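Local coordinates for protein Ika8 (Synthetic construct, PDB 6G6O) that folds as a computationally designed, symmetrical eight-bladed beta-propeller of the WD40 type, with no natural biological role assigned to it, at residues H94-T99 with A112-I117; N266-G271 with W280-G285. One frame throughout, in Å; residues are numbered along the deposited sequence.

Interaction 1 of 2, residues H94-T99 with A112-I117; sequences HQSAIT and AADGTI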
ATOM      1  N   HIS A  94     -14.382  10.956   5.802  1.00 20.53           N
ATOM      2  CA  HIS A  94     -13.722  12.243   5.954  1.00 17.89           C
ATOM      3  C   HIS A  94     -14.344  13.277   5.028  1.00 17.17           C
ATOM      4  O   HIS A  94     -15.054  12.951   4.075  1.00 22.66           O
ATOM      5  CB  HIS A  94     -12.225  12.129   5.655  1.00 13.61           C
ATOM      6  CG  HIS A  94     -11.479  11.239   6.597  1.00 10.53           C
ATOM      7  ND1 HIS A  94     -10.421  11.685   7.359  1.00 13.46           N
ATOM      8  CD2 HIS A  94     -11.623   9.925   6.888  1.00 11.69           C
ATOM      9  CE1 HIS A  94      -9.948  10.686   8.081  1.00  9.17           C
ATOM     10  NE2 HIS A  94     -10.660   9.607   7.815  1.00 15.25           N
ATOM     11  N   GLN A  95     -14.061  14.543   5.324  0.54 21.89           N
ATOM     12  CA  GLN A  95     -14.489  15.652   4.488  0.54 22.36           C
ATOM     13  C   GLN A  95     -13.525  15.929   3.342  0.54 20.11           C
ATOM     14  O   GLN A  95     -13.858  16.713   2.447  0.54 24.23           O
ATOM     15  CB  GLN A  95     -14.658  16.920   5.335  0.54 21.92           C
ATOM     16  CG  GLN A  95     -15.873  16.907   6.259  0.54 23.54           C
ATOM     17  CD  GLN A  95     -15.725  15.938   7.419  0.54 21.62           C
ATOM     18  OE1 GLN A  95     -14.618  15.684   7.895  0.54 23.34           O
ATOM     19  NE2 GLN A  95     -16.844  15.387   7.877  0.54 24.03           N
ATOM     20  N   SER A  96     -12.351  15.310   3.350  1.00 18.84           N
ATOM     21  CA  SER A  96     -11.352  15.455   2.303  1.00 24.92           C
ATOM     22  C   SER A  96     -11.028  14.081   1.721  1.00 20.28           C
ATOM     23  O   SER A  96     -11.524  13.053   2.185  1.00 17.72           O
ATOM     24  CB  SER A  96     -10.097  16.144   2.844  1.00 20.49           C
ATOM     25  OG  SER A  96      -9.184  15.204   3.377  1.00 33.59           O
ATOM     26  N   ALA A  97     -10.174  14.073   0.701  1.00 18.68           N
ATOM     27  CA  ALA A  97      -9.900  12.849  -0.043  1.00 20.95           C
ATOM     28  C   ALA A  97      -9.229  11.804   0.838  1.00 20.43           C
ATOM     29  O   ALA A  97      -8.226  12.082   1.503  1.00 15.00           O
ATOM     30  CB  ALA A  97      -9.020  13.159  -1.255  1.00 20.32           C
ATOM     31  N   ILE A  98      -9.790  10.593   0.838  1.00 17.58           N
ATOM     32  CA  ILE A  98      -9.151   9.468   1.510  1.00 16.79           C
ATOM     33  C   ILE A  98      -7.848   9.139   0.798  1.00 17.77           C
ATOM     34  O   ILE A  98      -7.828   8.903  -0.417  1.00 22.59           O
ATOM     35  CB  ILE A  98     -10.087   8.252   1.539  1.00 15.32           C
ATOM     36  CG1 ILE A  98     -11.402   8.601   2.235  1.00 18.68           C
ATOM     37  CG2 ILE A  98      -9.408   7.075   2.223  1.00 14.66           C
ATOM     38  CD1 ILE A  98     -11.220   9.215   3.602  1.00 14.99           C
ATOM     39  N   THR A  99      -6.747   9.129   1.548  1.00 17.63           N
ATOM     40  CA  THR A  99      -5.437   8.853   0.979  1.00 14.85           C
ATOM     41  C   THR A  99      -4.750   7.639   1.585  1.00 22.52           C
ATOM     42  O   THR A  99      -3.728   7.201   1.046  1.00 27.84           O
ATOM     43  CB  THR A  99      -4.512  10.072   1.133  1.00 18.46           C
ATOM     44  OG1 THR A  99      -4.239  10.302   2.520  1.00 24.46           O
ATOM     45  CG2 THR A  99      -5.157  11.311   0.541  1.00 17.83           C
ATOM     46  N   ALA A 112      -6.587  11.036   5.524  1.00 12.63           N
ATOM     47  CA  ALA A 112      -7.159  11.939   4.539  1.00 14.66           C
ATOM     48  C   ALA A 112      -6.103  12.922   4.058  1.00 13.68           C
ATOM     49  O   ALA A 112      -5.027  13.055   4.646  1.00 16.52           O
ATOM     50  CB  ALA A 112      -8.366  12.693   5.105  1.00 17.32           C
ATOM     51  N   ALA A 113      -6.434  13.624   2.971  1.00 21.88           N
ATOM     52  CA  ALA A 113      -5.507  14.575   2.371  1.00 18.76           C
ATOM     53  C   ALA A 113      -5.366  15.851   3.189  1.00 22.14           C
ATOM     54  O   ALA A 113      -4.384  16.581   3.012  1.00 17.01           O
ATOM     55  CB  ALA A 113      -5.949  14.916   0.947  1.00 18.73           C
ATOM     56  N   ASP A 114      -6.322  16.146   4.066  1.00 24.84           N
ATOM     57  CA  ASP A 114      -6.188  17.285   4.963  1.00 19.32           C
ATOM     58  C   ASP A 114      -5.378  16.955   6.208  1.00 21.05           C
ATOM     59  O   ASP A 114      -5.147  17.845   7.034  1.00 19.11           O
ATOM     60  CB  ASP A 114      -7.572  17.818   5.357  1.00 21.24           C
ATOM     61  CG  ASP A 114      -8.433  16.783   6.070  1.00 22.31           C
ATOM     62  OD1 ASP A 114      -7.934  15.688   6.402  1.00 24.84           O
ATOM     63  OD2 ASP A 114      -9.626  17.075   6.302  1.00 22.36           O
ATOM     64  N   GLY A 115      -4.944  15.705   6.359  1.00 18.82           N
ATOM     65  CA  GLY A 115      -4.174  15.275   7.502  1.00 15.76           C
ATOM     66  C   GLY A 115      -4.968  14.560   8.569  1.00 11.74           C
ATOM     67  O   GLY A 115      -4.367  13.998   9.491  1.00 20.43           O
ATOM     68  N   THR A 116      -6.292  14.551   8.465  1.00 18.05           N
ATOM     69  CA  THR A 116      -7.120  13.951   9.501  1.00 19.62           C
ATOM     70  C   THR A 116      -7.003  12.434   9.482  1.00 18.71           C
ATOM     71  O   THR A 116      -6.878  11.815   8.422  1.00 20.08           O
ATOM     72  CB  THR A 116      -8.579  14.365   9.318  1.00 21.31           C
ATOM     73  OG1 THR A 116      -8.944  14.238   7.939  1.00 24.35           O
ATOM     74  CG2 THR A 116      -8.779  15.808   9.758  1.00 24.74           C
ATOM     75  N   ILE A 117      -7.042  11.837  10.670  1.00 19.15           N
ATOM     76  CA  ILE A 117      -7.009  10.392  10.840  1.00 17.49           C
ATOM     77  C   ILE A 117      -8.199   9.994  11.698  1.00 18.31           C
ATOM     78  O   ILE A 117      -8.377  10.523  12.800  1.00 20.30           O
ATOM     79  CB  ILE A 117      -5.696   9.917  11.486  1.00 18.55           C
ATOM     80  CG1 ILE A 117      -4.490  10.445  10.714  1.00 21.36           C
ATOM     81  CG2 ILE A 117      -5.659   8.404  11.557  1.00 24.19           C
ATOM     82  CD1 ILE A 117      -3.182  10.243  11.434  1.00 21.19           C
TER
HETATM   83  O   HOH W   1     -11.487  15.404   7.076  1.00 28.03           O
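His94 and Ser96 grip the turn Ala112-Gly115 and its neighbour Thr116 in a polar contact at the end of a propeller blade, where the lead-in to strand 98-104 meets the loop joining strands 107-112 and 117-121. The histidine ring works through its edge: His94 ND1 donates to Thr116 OG1 at 3.0 Å, with the acceptor almost exactly in the ring plane and an N-H...O angle of 159°. Its other nitrogen, NE2, is bonded to Ser110, so the ring is held from two points and its rotation is fixed. Histidine-to-serine pairing of this kind, beside an aspartate in the tight turn, recalls the structural tetrad of WD40 blades. That aspartate, Asp114, makes an Asx turn, its OD1 accepting from Thr116 N at 2.9 Å from above the carboxylate plane. From the facing segment, Ser96 reaches the same turn; with chi1 at 89°, its OG is swung between backbone N and carbonyl carbon and receives Asp114 N at 3.1 Å. A water links the two segments, donating to Asp114 OD2 and accepting from Gln95 N. The backbones meet as well: Ala113 N bonds to Ala97 O at 2.8 Å, in the carbonyl plane. Beyond it, Thr99 CG2 packs on Ala113 CB at 3.7 Å, while its OG1 turns to Val138 O.

Interaction 2 of 2, residues N266-G271 with W280-G285; sequences NIVVSG and WDILTG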
ATOM      1  N   ASN A 266      11.151 -14.675  -0.726  1.00 28.10           N
ATOM      2  CA  ASN A 266      12.417 -14.331  -1.361  1.00 29.89           C
ATOM      3  C   ASN A 266      12.240 -13.720  -2.745  1.00 27.27           C
ATOM      4  O   ASN A 266      13.216 -13.616  -3.493  1.00 26.85           O
ATOM      5  CB  ASN A 266      13.315 -15.567  -1.453  1.00 30.28           C
ATOM      6  CG  ASN A 266      13.855 -15.998  -0.103  1.00 38.08           C
ATOM      7  OD1 ASN A 266      13.911 -15.206   0.838  1.00 36.28           O
ATOM      8  ND2 ASN A 266      14.254 -17.262  -0.002  1.00 38.66           N
ATOM      9  N   ILE A 267      11.029 -13.303  -3.101  1.00 26.81           N
ATOM     10  CA  ILE A 267      10.718 -12.847  -4.449  1.00 23.58           C
ATOM     11  C   ILE A 267      10.282 -11.390  -4.390  1.00 19.78           C
ATOM     12  O   ILE A 267       9.379 -11.037  -3.623  1.00 22.13           O
ATOM     13  CB  ILE A 267       9.632 -13.722  -5.101  1.00 23.64           C
ATOM     14  CG1 ILE A 267      10.165 -15.136  -5.334  1.00 25.58           C
ATOM     15  CG2 ILE A 267       9.166 -13.109  -6.410  1.00 22.05           C
ATOM     16  CD1 ILE A 267       9.084 -16.190  -5.410  1.00 35.51           C
ATOM     17  N   VAL A 268      10.922 -10.551  -5.201  1.00 18.79           N
ATOM     18  CA  VAL A 268      10.557  -9.148  -5.353  1.00 17.57           C
ATOM     19  C   VAL A 268       9.989  -8.952  -6.750  1.00 16.07           C
ATOM     20  O   VAL A 268      10.601  -9.372  -7.740  1.00 20.30           O
ATOM     21  CB  VAL A 268      11.762  -8.219  -5.119  1.00 20.26           C
ATOM     22  CG1 VAL A 268      11.453  -6.811  -5.608  1.00 16.18           C
ATOM     23  CG2 VAL A 268      12.142  -8.206  -3.650  1.00 22.51           C
ATOM     24  N   VAL A 269       8.819  -8.324  -6.831  1.00 21.74           N
ATOM     25  CA  VAL A 269       8.197  -7.961  -8.098  1.00 16.00           C
ATOM     26  C   VAL A 269       8.131  -6.444  -8.173  1.00 20.87           C
ATOM     27  O   VAL A 269       7.696  -5.787  -7.220  1.00 17.12           O
ATOM     28  CB  VAL A 269       6.793  -8.575  -8.248  1.00 16.01           C
ATOM     29  CG1 VAL A 269       6.245  -8.302  -9.642  1.00 19.21           C
ATOM     30  CG2 VAL A 269       6.834 -10.068  -7.968  1.00 20.77           C
ATOM     31  N   SER A 270       8.566  -5.889  -9.301  1.00 21.02           N
ATOM     32  CA  SER A 270       8.560  -4.451  -9.514  1.00 17.09           C
ATOM     33  C   SER A 270       7.840  -4.127 -10.813  1.00 24.11           C
ATOM     34  O   SER A 270       8.040  -4.797 -11.830  1.00 25.12           O
ATOM     35  CB  SER A 270       9.983  -3.889  -9.561  1.00 16.18           C
ATOM     36  OG  SER A 270      10.636  -4.276 -10.755  1.00 22.23           O
ATOM     37  N   GLY A 271       6.997  -3.100 -10.767  1.00 15.29           N
ATOM     38  CA  GLY A 271       6.365  -2.552 -11.951  1.00 17.85           C
ATOM     39  C   GLY A 271       6.941  -1.182 -12.247  1.00 21.52           C
ATOM     40  O   GLY A 271       7.320  -0.445 -11.333  1.00 18.26           O
ATOM     41  N   TRP A 280      12.360 -11.022  -9.485  1.00 24.09           N
ATOM     42  CA  TRP A 280      13.635 -11.575  -9.056  1.00 23.71           C
ATOM     43  C   TRP A 280      13.437 -12.491  -7.859  1.00 17.98           C
ATOM     44  O   TRP A 280      12.404 -12.459  -7.185  1.00 25.88           O
ATOM     45  CB  TRP A 280      14.638 -10.483  -8.663  1.00 29.07           C
ATOM     46  CG  TRP A 280      14.963  -9.491  -9.723  1.00 27.06           C
ATOM     47  CD1 TRP A 280      16.006  -9.540 -10.601  1.00 24.05           C
ATOM     48  CD2 TRP A 280      14.264  -8.274  -9.997  1.00 22.46           C
ATOM     49  NE1 TRP A 280      15.990  -8.436 -11.415  1.00 25.10           N
ATOM     50  CE2 TRP A 280      14.929  -7.643 -11.066  1.00 23.07           C
ATOM     51  CE3 TRP A 280      13.133  -7.663  -9.449  1.00 21.74           C
ATOM     52  CZ2 TRP A 280      14.502  -6.429 -11.596  1.00 21.55           C
ATOM     53  CZ3 TRP A 280      12.713  -6.460  -9.975  1.00 21.33           C
ATOM     54  CH2 TRP A 280      13.396  -5.854 -11.037  1.00 24.52           C
ATOM     55  N   ASP A 281      14.453 -13.306  -7.602  1.00 25.12           N
ATOM     56  CA  ASP A 281      14.598 -14.006  -6.335  1.00 25.96           C
ATOM     57  C   ASP A 281      15.644 -13.251  -5.525  1.00 27.57           C
ATOM     58  O   ASP A 281      16.784 -13.089  -5.975  1.00 30.62           O
ATOM     59  CB  ASP A 281      15.002 -15.467  -6.550  1.00 33.35           C
ATOM     60  CG  ASP A 281      15.238 -16.214  -5.246  1.00 30.14           C
ATOM     61  OD1 ASP A 281      16.195 -15.878  -4.524  1.00 35.11           O
ATOM     62  OD2 ASP A 281      14.461 -17.142  -4.940  1.00 33.49           O
ATOM     63  N   ILE A 282      15.253 -12.784  -4.336  1.00 33.20           N
ATOM     64  CA  ILE A 282      16.119 -11.914  -3.546  1.00 32.38           C
ATOM     65  C   ILE A 282      17.384 -12.625  -3.084  1.00 32.02           C
ATOM     66  O   ILE A 282      18.361 -11.962  -2.713  1.00 31.50           O
ATOM     67  CB  ILE A 282      15.343 -11.349  -2.341  1.00 26.87           C
ATOM     68  CG1 ILE A 282      15.897  -9.983  -1.939  1.00 30.55           C
ATOM     69  CG2 ILE A 282      15.410 -12.300  -1.158  1.00 28.19           C
ATOM     70  CD1 ILE A 282      15.184  -9.382  -0.755  1.00 35.78           C
ATOM     71  N   LEU A 283      17.403 -13.956  -3.102  1.00 34.81           N
ATOM     72  CA  LEU A 283      18.545 -14.712  -2.608  1.00 30.94           C
ATOM     73  C   LEU A 283      19.617 -14.891  -3.677  1.00 35.52           C
ATOM     74  O   LEU A 283      20.796 -14.613  -3.432  1.00 40.48           O
ATOM     75  CB  LEU A 283      18.080 -16.075  -2.089  1.00 33.70           C
ATOM     76  CG  LEU A 283      18.639 -16.534  -0.748  1.00 35.91           C
ATOM     77  CD1 LEU A 283      18.756 -15.355   0.200  1.00 37.98           C
ATOM     78  CD2 LEU A 283      17.734 -17.604  -0.170  1.00 41.06           C
ATOM     79  N   THR A 284      19.226 -15.354  -4.862  1.00 36.58           N
ATOM     80  CA  THR A 284      20.165 -15.557  -5.956  1.00 36.14           C
ATOM     81  C   THR A 284      20.317 -14.333  -6.846  1.00 31.53           C
ATOM     82  O   THR A 284      21.207 -14.317  -7.704  1.00 31.43           O
ATOM     83  CB  THR A 284      19.729 -16.751  -6.815  1.00 34.82           C
ATOM     84  OG1 THR A 284      18.432 -16.499  -7.369  1.00 32.33           O
ATOM     85  CG2 THR A 284      19.678 -18.018  -5.975  1.00 33.29           C
ATOM     86  N   GLY A 285      19.481 -13.312  -6.664  1.00 36.54           N
ATOM     87  CA  GLY A 285      19.494 -12.154  -7.531  1.00 36.04           C
ATOM     88  C   GLY A 285      19.110 -12.426  -8.966  1.00 39.94           C
ATOM     89  O   GLY A 285      19.198 -11.514  -9.797  1.00 38.97           O
TER
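Val268 and Trp280 face each other as a hydrogen-bonded pair of two antiparallel strands, exchanging both backbone bonds. Trp280 N meets Val268 O nearly head-on at 3.0 Å, whereas Val268 N approaches Trp280 O from above the carbonyl plane at 3.1 Å. On the face shared by these two residues, the indole brings its benzene edge along the partner strand: Trp280 CZ3 lies 3.1 Å from Ser270 OG, a hydroxyl that is itself bonded to His254.

Asp281 lies beside Ile267 on the face that Leu288 covers. Its CB starts near Asn266 O, and Asp281 CG stands anti to the backbone N (chi1 177°), 3.7 Å from Asn266 O. Asp281 OD2 comes within 4.0 Å of Asn266 CB. The other oxygen, Asp281 OD1, turns to its own chain and accepts twice on its anti side, from Leu283 N at 2.7 Å and from Thr284 N at 3.1 Å, the two donors coming from opposite faces of the carboxylate. With an alanine in place of Asp281, both amides would probably be left without this acceptor, and the turn after the strand would lose what fixes its first amides. Past the strand end, Ile282 CG2 lies across Asn266 CB, and Leu283 CD2 touches ND2 of the same asparagine. Trp280-Asp281, at the end of strand 276-281, is the Trp-Asp dipeptide for which WD40 repeats are named.

In the fold
The two contacts lie on opposite sides of the propeller, their centres 34 Å apart and their nearest atoms about 18 Å apart, so neither touches the other. Interaction 1 comes first along the chain and lies at the end of the four-stranded sheet that runs from strand 98-104 to strand 127-131; interaction 2 follows in the sheet from strand 258-264 to strand 287-292. Their WD repeats, 85-121 and 245-281, are separated by three others, as expected of blades facing one another in an eight-membered ring. They sample complementary parts of one repeated plan: the histidine and turn in 94-99 with 112-117, the serine and tryptophan in 266-271 with 280-285.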